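Putative metal binding protein (Coccidioides immitis, PDB 3CVG) probably binds a metal ion, as a putative metal-binding member of the periplasmic binding protein superfamily, though its true ligand is not established. Local coordinates at residues P113-K118 / V220-G225; T185-A190 / Y205-S210; I211-R216 / K272-Q277. One frame throughout, in Å; residues are numbered along the deposited sequence.

Contact 1: P113-K118 / V220-G225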
loop_
_atom_site.group_PDB
_atom_site.type_symbol
_atom_site.label_atom_id
_atom_site.label_comp_id
_atom_site.label_asym_id
_atom_site.label_seq_id
_atom_site.Cartn_x
_atom_site.Cartn_y
_atom_site.Cartn_z
ATOM N N PRO A 113 -1.946 -12.024 20.765
ATOM C CA PRO A 113 -3.137 -12.677 21.313
ATOM C C PRO A 113 -3.448 -12.212 22.739
ATOM O O PRO A 113 -4.602 -12.176 23.142
ATOM C CB PRO A 113 -2.771 -14.159 21.258
ATOM C CG PRO A 113 -1.910 -14.238 20.044
ATOM C CD PRO A 113 -1.028 -13.016 20.175
ATOM N N SER A 114 -2.417 -11.851 23.496
ATOM C CA SER A 114 -2.614 -11.395 24.875
ATOM C C SER A 114 -3.397 -10.089 24.950
ATOM O O SER A 114 -3.976 -9.767 25.986
ATOM C CB SER A 114 -1.265 -11.233 25.584
ATOM O OG SER A 114 -0.382 -10.421 24.828
ATOM N N ASN A 115 -3.394 -9.331 23.855
ATOM C CA ASN A 115 -4.135 -8.080 23.779
ATOM C C ASN A 115 -4.013 -7.218 25.042
ATOM O O ASN A 115 -5.010 -6.916 25.700
ATOM C CB ASN A 115 -5.611 -8.406 23.483
ATOM C CG ASN A 115 -6.423 -7.188 23.089
ATOM O OD1 ASN A 115 -5.876 -6.158 22.689
ATOM N ND2 ASN A 115 -7.747 -7.310 23.179
ATOM N N PRO A 116 -2.785 -6.806 25.396
ATOM C CA PRO A 116 -2.607 -5.978 26.591
ATOM C C PRO A 116 -3.350 -4.641 26.554
ATOM O O PRO A 116 -3.718 -4.102 27.607
ATOM C CB PRO A 116 -1.084 -5.826 26.686
ATOM C CG PRO A 116 -0.625 -5.992 25.252
ATOM C CD PRO A 116 -1.485 -7.141 24.790
ATOM N N ALA A 117 -3.584 -4.113 25.353
ATOM C CA ALA A 117 -4.299 -2.852 25.204
ATOM C C ALA A 117 -5.805 -3.080 25.355
ATOM O O ALA A 117 -6.590 -2.129 25.383
ATOM C CB ALA A 117 -4.003 -2.236 23.849
ATOM N N LYS A 118 -6.195 -4.348 25.437
ATOM C CA LYS A 118 -7.600 -4.719 25.595
ATOM C C LYS A 118 -8.507 -4.114 24.521
ATOM O O LYS A 118 -9.583 -3.589 24.811
ATOM C CB LYS A 118 -8.067 -4.327 27.002
ATOM C CG LYS A 118 -7.237 -5.015 28.072
ATOM C CD LYS A 118 -7.518 -4.519 29.482
ATOM C CE LYS A 118 -6.608 -5.244 30.476
ATOM N NZ LYS A 118 -5.159 -5.207 30.072
ATOM N N VAL A 220 -3.288 -11.487 16.187
ATOM C CA VAL A 220 -4.722 -11.304 16.021
ATOM C C VAL A 220 -4.999 -10.085 15.145
ATOM O O VAL A 220 -4.322 -9.069 15.267
ATOM C CB VAL A 220 -5.414 -11.076 17.398
ATOM C CG1 VAL A 220 -6.843 -10.620 17.193
ATOM C CG2 VAL A 220 -5.372 -12.361 18.235
ATOM N N ILE A 221 -5.989 -10.190 14.261
ATOM C CA ILE A 221 -6.352 -9.063 13.398
ATOM C C ILE A 221 -7.400 -8.265 14.153
ATOM O O ILE A 221 -8.532 -8.720 14.306
ATOM C CB ILE A 221 -6.967 -9.535 12.052
ATOM C CG1 ILE A 221 -5.923 -10.299 11.246
ATOM C CG2 ILE A 221 -7.494 -8.327 11.251
ATOM C CD1 ILE A 221 -6.492 -11.013 10.018
ATOM N N TYR A 222 -7.030 -7.084 14.636
ATOM C CA TYR A 222 -7.971 -6.256 15.381
ATOM C C TYR A 222 -8.825 -5.376 14.478
ATOM O O TYR A 222 -9.909 -4.950 14.864
ATOM C CB TYR A 222 -7.219 -5.414 16.418
ATOM C CG TYR A 222 -6.655 -6.263 17.534
ATOM C CD1 TYR A 222 -7.497 -6.819 18.498
ATOM C CD2 TYR A 222 -5.296 -6.578 17.585
ATOM C CE1 TYR A 222 -7.009 -7.674 19.476
ATOM C CE2 TYR A 222 -4.795 -7.437 18.566
ATOM C CZ TYR A 222 -5.663 -7.981 19.506
ATOM O OH TYR A 222 -5.196 -8.864 20.453
ATOM N N LYS A 223 -8.343 -5.106 13.270
ATOM C CA LYS A 223 -9.102 -4.286 12.338
ATOM C C LYS A 223 -8.516 -4.418 10.950
ATOM O O LYS A 223 -7.312 -4.260 10.763
ATOM C CB LYS A 223 -9.075 -2.814 12.763
ATOM C CG LYS A 223 -9.956 -1.898 11.910
ATOM C CD LYS A 223 -11.432 -2.270 12.009
ATOM C CE LYS A 223 -12.315 -1.314 11.202
ATOM N NZ LYS A 223 -12.029 -1.312 9.715
ATOM N N LYS A 224 -9.382 -4.722 9.986
ATOM C CA LYS A 224 -8.988 -4.871 8.593
ATOM C C LYS A 224 -9.765 -3.841 7.790
ATOM O O LYS A 224 -10.972 -3.674 7.987
ATOM C CB LYS A 224 -9.325 -6.276 8.077
ATOM C CG LYS A 224 -8.829 -6.536 6.659
ATOM C CD LYS A 224 -9.370 -7.850 6.103
ATOM C CE LYS A 224 -8.713 -8.201 4.774
ATOM N NZ LYS A 224 -9.215 -9.497 4.222
ATOM N N GLY A 225 -9.078 -3.145 6.893
ATOM C CA GLY A 225 -9.745 -2.137 6.093
ATOM C C GLY A 225 -10.814 -2.714 5.177
ATOM O O GLY A 225 -10.652 -3.808 4.641
#
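Asn115 sets its carboxamide obliquely beside the hydroxyl end of the Tyr222 ring, the amide and ring planes 33° apart. Asn115 CG lies 3.7 Å from Tyr222 CE1, and Asn115 OD1 is equally far from Tyr222 CZ, so the amide follows the CE1-CZ side of the ring. The closest approach is made lower on the side chain, where Asn115 CB comes within 3.1 Å of Tyr222 OH. None of these approaches is a hydrogen bond across the contact. The polar ends are engaged elsewhere: Tyr222 OH bonds to Pro112 O, while Asn115 OD1 is met by Tyr200 OH and by the backbone N of Leu119. Two bonds on OD1 restrict the rotation of the amide and hold its flat group near the ring. Asn115 CB already heads toward the strand, and the torsion about CA-CB (chi1 -168°) then carries CG and the amide alongside Tyr222 CE1 and CZ.

A second, apolar touch lies at the start of the strand. Val220 CG2 approaches Pro113 CA at 3.8 Å, and the Pro113 ring meets the same methyl through CG at 4.3 Å. The other methyl, Val220 CG1, stands 3.6 Å above the Tyr222 ring plane, displaced toward the rim. Val220 therefore divides its branches between the proline and the tyrosine.

The loop backbone makes a type I turn from Asn115 to Lys118, closed by Lys118 N to Asn115 O at 2.8 Å. On the strand side, Tyr222 and Lys223 both pair with Leu109 of strand 100-111, and the helical psi of Tyr222, -23°, fits the irregularity. The contact thus packs the loop leaving strand 100-111 against one of that strand's antiparallel neighbours, 220-224, at a classic beta bulge.

Contact 2: T185-A190 / Y205-S210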
loop_
_atom_site.group_PDB
_atom_site.type_symbol
_atom_site.label_atom_id
_atom_site.label_comp_id
_atom_site.label_asym_id
_atom_site.label_seq_id
_atom_site.Cartn_x
_atom_site.Cartn_y
_atom_site.Cartn_z
ATOM N N THR A 185 12.543 -1.612 8.230
ATOM C CA THR A 185 12.744 -2.696 7.270
ATOM C C THR A 185 11.567 -2.766 6.296
ATOM O O THR A 185 10.631 -1.973 6.389
ATOM C CB THR A 185 12.811 -4.061 7.977
ATOM O OG1 THR A 185 11.559 -4.302 8.635
ATOM C CG2 THR A 185 13.938 -4.095 9.001
ATOM N N PHE A 186 11.618 -3.737 5.385
ATOM C CA PHE A 186 10.549 -3.958 4.408
ATOM C C PHE A 186 9.356 -4.563 5.148
ATOM O O PHE A 186 9.503 -5.033 6.275
ATOM C CB PHE A 186 11.005 -4.940 3.323
ATOM C CG PHE A 186 12.344 -4.620 2.736
ATOM C CD1 PHE A 186 12.591 -3.378 2.157
ATOM C CD2 PHE A 186 13.361 -5.574 2.747
ATOM C CE1 PHE A 186 13.836 -3.089 1.592
ATOM C CE2 PHE A 186 14.611 -5.301 2.187
ATOM C CZ PHE A 186 14.849 -4.054 1.608
ATOM N N PRO A 187 8.170 -4.583 4.508
ATOM C CA PRO A 187 6.917 -5.113 5.051
ATOM C C PRO A 187 6.949 -6.452 5.782
ATOM O O PRO A 187 6.524 -6.539 6.932
ATOM C CB PRO A 187 6.014 -5.172 3.821
ATOM C CG PRO A 187 6.425 -3.969 3.077
ATOM C CD PRO A 187 7.943 -4.060 3.146
ATOM N N ILE A 188 7.425 -7.495 5.109
ATOM C CA ILE A 188 7.454 -8.831 5.703
ATOM C C ILE A 188 8.277 -8.894 6.988
ATOM O O ILE A 188 7.809 -9.405 8.009
ATOM C CB ILE A 188 7.982 -9.880 4.686
ATOM C CG1 ILE A 188 6.973 -10.050 3.543
ATOM C CG2 ILE A 188 8.205 -11.230 5.386
ATOM C CD1 ILE A 188 7.433 -11.002 2.436
ATOM N N GLN A 189 9.498 -8.375 6.943
ATOM C CA GLN A 189 10.356 -8.370 8.128
ATOM C C GLN A 189 9.689 -7.608 9.274
ATOM O O GLN A 189 9.678 -8.075 10.413
ATOM C CB GLN A 189 11.707 -7.738 7.797
ATOM C CG GLN A 189 12.599 -8.628 6.950
ATOM C CD GLN A 189 13.659 -7.852 6.194
ATOM O OE1 GLN A 189 14.224 -6.877 6.705
ATOM N NE2 GLN A 189 13.949 -8.290 4.967
ATOM N N ALA A 190 9.127 -6.439 8.975
ATOM C CA ALA A 190 8.464 -5.636 10.009
ATOM C C ALA A 190 7.287 -6.353 10.678
ATOM O O ALA A 190 7.118 -6.275 11.900
ATOM C CB ALA A 190 7.999 -4.290 9.414
ATOM N N TYR A 205 -2.714 -6.243 3.915
ATOM C CA TYR A 205 -3.223 -7.573 3.616
ATOM C C TYR A 205 -2.234 -8.484 2.898
ATOM O O TYR A 205 -2.070 -9.640 3.284
ATOM C CB TYR A 205 -4.514 -7.469 2.795
ATOM C CG TYR A 205 -5.274 -8.776 2.682
ATOM C CD1 TYR A 205 -5.506 -9.572 3.806
ATOM C CD2 TYR A 205 -5.793 -9.201 1.454
ATOM C CE1 TYR A 205 -6.236 -10.759 3.712
ATOM C CE2 TYR A 205 -6.527 -10.381 1.348
ATOM C CZ TYR A 205 -6.742 -11.155 2.475
ATOM O OH TYR A 205 -7.445 -12.326 2.372
ATOM N N GLY A 206 -1.582 -7.960 1.859
ATOM C CA GLY A 206 -0.627 -8.744 1.085
ATOM C C GLY A 206 0.571 -9.242 1.876
ATOM O O GLY A 206 1.045 -10.366 1.673
ATOM N N THR A 207 1.075 -8.399 2.771
ATOM C CA THR A 207 2.210 -8.764 3.608
ATOM C C THR A 207 1.764 -9.885 4.545
ATOM O O THR A 207 2.487 -10.857 4.761
ATOM C CB THR A 207 2.683 -7.553 4.433
ATOM O OG1 THR A 207 3.087 -6.508 3.540
ATOM C CG2 THR A 207 3.860 -7.933 5.334
ATOM N N TYR A 208 0.560 -9.739 5.090
ATOM C CA TYR A 208 -0.021 -10.734 5.985
ATOM C C TYR A 208 -0.077 -12.115 5.315
ATOM O O TYR A 208 0.275 -13.141 5.922
ATOM C CB TYR A 208 -1.437 -10.300 6.380
ATOM C CG TYR A 208 -2.235 -11.342 7.122
ATOM C CD1 TYR A 208 -1.859 -11.763 8.401
ATOM C CD2 TYR A 208 -3.369 -11.916 6.547
ATOM C CE1 TYR A 208 -2.588 -12.728 9.086
ATOM C CE2 TYR A 208 -4.112 -12.891 7.228
ATOM C CZ TYR A 208 -3.716 -13.285 8.496
ATOM O OH TYR A 208 -4.443 -14.236 9.174
ATOM N N LEU A 209 -0.528 -12.138 4.065
ATOM C CA LEU A 209 -0.639 -13.393 3.329
ATOM C C LEU A 209 0.724 -13.931 2.937
ATOM O O LEU A 209 0.835 -15.053 2.446
ATOM C CB LEU A 209 -1.495 -13.198 2.071
ATOM C CG LEU A 209 -2.945 -12.784 2.343
ATOM C CD1 LEU A 209 -3.633 -12.400 1.028
ATOM C CD2 LEU A 209 -3.682 -13.918 3.033
ATOM N N SER A 210 1.764 -13.136 3.172
ATOM C CA SER A 210 3.119 -13.542 2.829
ATOM C C SER A 210 3.875 -14.224 3.970
ATOM O O SER A 210 4.882 -14.868 3.723
ATOM C CB SER A 210 3.939 -12.332 2.365
ATOM O OG SER A 210 3.401 -11.758 1.191
#
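Thr207 points its side chain at Pro187 and Ile188 in the first turn of helix 187-196, in an interhelical contact within the periplasmic-binding-protein fold. Its two branches have separate targets. The methyl, Thr207 CG2, lies against the backbone, 3.4 Å from Pro187 O, whereas the hydroxyl, Thr207 OG1, comes 3.2 Å from Pro187 CB. The latter is a packing approach: the polar partner of OG1 is Asp204 OD1, just before helix 205-208. A chi1 of -61° sets OG1 beside the backbone N and CG2 anti to it, which gives the hydroxyl and the methyl their different neighbours.

Ile188 runs obliquely to Thr207, its CG1 4.2 Å from Thr207 CG2, and extends onward to Ser210. The isoleucine leaves its helix at an angle to the neighbouring one, and its extended CG1-CD1 arm (chi2 177°) makes the approach. Phe186, at the N-cap position, precedes this turn, and its carbonyl accepts from both Ala190 N and Thr185 OG1. The Pro187 side chain also lies about 5 Å from a bound calcium ion, placing this helix start near the ion without making the proline a ligand.

At the far edge, Ile188 CD1 rests 3.7 Å from Ser210 CB, while Ser210 OG turns back to donate to Gly206 O at 2.8 Å.

Contact 3: I211-R216 / K272-Q277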
loop_
_atom_site.group_PDB
_atom_site.type_symbol
_atom_site.label_atom_id
_atom_site.label_comp_id
_atom_site.label_asym_id
_atom_site.label_seq_id
_atom_site.Cartn_x
_atom_site.Cartn_y
_atom_site.Cartn_z
ATOM N N ILE A 211 3.412 -14.071 5.208
ATOM C CA ILE A 211 4.126 -14.677 6.325
ATOM C C ILE A 211 3.655 -16.097 6.613
ATOM O O ILE A 211 2.539 -16.484 6.261
ATOM C CB ILE A 211 4.020 -13.812 7.615
ATOM C CG1 ILE A 211 2.563 -13.692 8.054
ATOM C CG2 ILE A 211 4.626 -12.428 7.366
ATOM C CD1 ILE A 211 2.378 -13.003 9.385
ATOM N N PRO A 212 4.515 -16.903 7.245
ATOM C CA PRO A 212 4.159 -18.291 7.570
ATOM C C PRO A 212 2.822 -18.405 8.294
ATOM O O PRO A 212 2.481 -17.551 9.107
ATOM C CB PRO A 212 5.320 -18.745 8.439
ATOM C CG PRO A 212 6.482 -17.965 7.874
ATOM C CD PRO A 212 5.881 -16.586 7.702
ATOM N N ARG A 213 2.058 -19.452 7.995
ATOM C CA ARG A 213 0.774 -19.644 8.663
ATOM C C ARG A 213 0.978 -19.702 10.172
ATOM O O ARG A 213 0.170 -19.175 10.942
ATOM C CB ARG A 213 0.104 -20.943 8.220
ATOM C CG ARG A 213 -0.349 -20.940 6.786
ATOM C CD ARG A 213 -1.330 -22.066 6.517
ATOM N NE ARG A 213 -1.675 -22.119 5.103
ATOM C CZ ARG A 213 -2.126 -21.081 4.410
ATOM N NH1 ARG A 213 -2.289 -19.905 5.002
ATOM N NH2 ARG A 213 -2.413 -21.218 3.122
ATOM N N GLY A 214 2.056 -20.358 10.583
ATOM C CA GLY A 214 2.352 -20.477 11.999
ATOM C C GLY A 214 2.398 -19.140 12.719
ATOM O O GLY A 214 1.879 -19.018 13.828
ATOM N N LEU A 215 3.013 -18.135 12.099
ATOM C CA LEU A 215 3.103 -16.815 12.715
ATOM C C LEU A 215 1.742 -16.141 12.834
ATOM O O LEU A 215 1.489 -15.416 13.793
ATOM C CB LEU A 215 4.050 -15.901 11.929
ATOM C CG LEU A 215 5.553 -16.064 12.177
ATOM C CD1 LEU A 215 6.311 -14.940 11.487
ATOM C CD2 LEU A 215 5.824 -16.032 13.681
ATOM N N ARG A 216 0.870 -16.381 11.860
ATOM C CA ARG A 216 -0.454 -15.772 11.876
ATOM C C ARG A 216 -1.245 -16.231 13.093
ATOM O O ARG A 216 -2.184 -15.565 13.518
ATOM C CB ARG A 216 -1.218 -16.107 10.591
ATOM C CG ARG A 216 -0.511 -15.652 9.330
ATOM C CD ARG A 216 -1.289 -16.066 8.083
ATOM N NE ARG A 216 -0.398 -16.249 6.943
ATOM C CZ ARG A 216 -0.811 -16.512 5.708
ATOM N NH1 ARG A 216 -2.109 -16.624 5.451
ATOM N NH2 ARG A 216 0.072 -16.662 4.733
ATOM N N LYS A 272 -4.178 -13.627 -7.190
ATOM C CA LYS A 272 -4.198 -14.214 -5.862
ATOM C C LYS A 272 -2.860 -14.420 -5.175
ATOM O O LYS A 272 -1.807 -14.425 -5.809
ATOM C CB LYS A 272 -4.915 -15.557 -5.916
ATOM C CG LYS A 272 -6.376 -15.479 -6.294
ATOM C CD LYS A 272 -7.027 -16.825 -6.070
ATOM C CE LYS A 272 -8.526 -16.706 -5.908
ATOM N NZ LYS A 272 -9.115 -17.987 -5.423
ATOM N N LYS A 273 -2.930 -14.589 -3.858
ATOM C CA LYS A 273 -1.763 -14.860 -3.032
ATOM C C LYS A 273 -2.241 -15.704 -1.859
ATOM O O LYS A 273 -3.172 -15.330 -1.141
ATOM C CB LYS A 273 -1.107 -13.570 -2.533
ATOM C CG LYS A 273 0.350 -13.474 -2.951
ATOM C CD LYS A 273 1.049 -12.272 -2.344
ATOM C CE LYS A 273 2.235 -11.845 -3.200
ATOM N NZ LYS A 273 3.201 -12.956 -3.456
ATOM N N ASP A 274 -1.596 -16.851 -1.680
ATOM C CA ASP A 274 -1.963 -17.792 -0.634
ATOM C C ASP A 274 -3.424 -18.183 -0.814
ATOM O O ASP A 274 -4.155 -18.373 0.158
ATOM C CB ASP A 274 -1.766 -17.200 0.763
ATOM C CG ASP A 274 -1.664 -18.277 1.824
ATOM O OD1 ASP A 274 -1.904 -17.999 3.018
ATOM O OD2 ASP A 274 -1.325 -19.417 1.448
ATOM N N GLY A 275 -3.846 -18.285 -2.071
ATOM C CA GLY A 275 -5.216 -18.667 -2.374
ATOM C C GLY A 275 -6.291 -17.632 -2.083
ATOM O O GLY A 275 -7.471 -17.972 -2.015
ATOM N N GLN A 276 -5.899 -16.373 -1.917
ATOM C CA GLN A 276 -6.867 -15.312 -1.634
ATOM C C GLN A 276 -6.731 -14.181 -2.642
ATOM O O GLN A 276 -5.627 -13.885 -3.103
ATOM C CB GLN A 276 -6.635 -14.720 -0.235
ATOM C CG GLN A 276 -6.811 -15.674 0.931
ATOM C CD GLN A 276 -8.225 -16.180 1.062
ATOM O OE1 GLN A 276 -9.186 -15.415 0.945
ATOM N NE2 GLN A 276 -8.365 -17.472 1.322
ATOM N N GLN A 277 -7.849 -13.545 -2.984
ATOM C CA GLN A 277 -7.790 -12.413 -3.902
ATOM C C GLN A 277 -7.033 -11.359 -3.109
ATOM O O GLN A 277 -7.455 -10.986 -2.014
ATOM C CB GLN A 277 -9.187 -11.889 -4.241
ATOM C CG GLN A 277 -9.154 -10.639 -5.123
ATOM C CD GLN A 277 -10.540 -10.129 -5.482
ATOM O OE1 GLN A 277 -11.326 -9.767 -4.611
ATOM N NE2 GLN A 277 -10.842 -10.098 -6.772
#
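The backbone at 272-277 folds back through a type I' turn from Lys273 to Gln276, closed in both directions by Lys273 N to Gln276 O and Gln276 N to Lys273 O, and its corner faces the weakly bonded helical turn at about 213-216. Asp274 projects from that corner toward two arginines, and a chi1 of -160° swings its carboxylate away from its own backbone N.

Arg213 meets the carboxylate with planes 22° apart. Its NH1 donates to the syn lone pair of Asp274 OD1 at 2.8 Å, and its NH2 makes a weak, bent bond to Asp274 OD2 at 2.7 Å. Arg216 is turned almost perpendicular, its guanidinium 81° from the carboxylate plane, and directs both terminal nitrogens at a single oxygen: NH1 lies 2.8 Å and NH2 2.9 Å from Asp274 OD1.

The result is a three-residue salt-bridge network at the surface, joining the helical turn to the beta hairpin of strands 272-273 and 276-281. OD1 accepts three N-H groups, which would probably stabilise the carboxylate as an anion. Arg216 is also fixed from its own segment: NE and NH2 both grip Ile211 O, which lies in the guanidinium plane, with NH2 at 2.9 Å. Tyr208 adds a cation-pi contact to Arg216.

Overall arrangement
Contacts 2 and 3 are the closest pair, their centres about 10 Å apart; the centre of contact 1 lies about 17 Å and 18 Å from theirs. Helix 205-208, helix 213-216 and strand 220-224 follow in chain order, so one continuous run supplies a segment to each contact. Contact 2 falls between the two segments of contact 1 in sequence, and contacts 1 and 3 alternate. Tyr205 links the sites physically, meeting Lys224 by cation-pi interaction and packing on Gln276. Strand 100-111 pairs with both 220-224 and 276-281, tying contacts 1 and 3 to shared beta structure. Of the three, contact 2 lies near the calcium ion, through Pro187 at the start of helix 187-196.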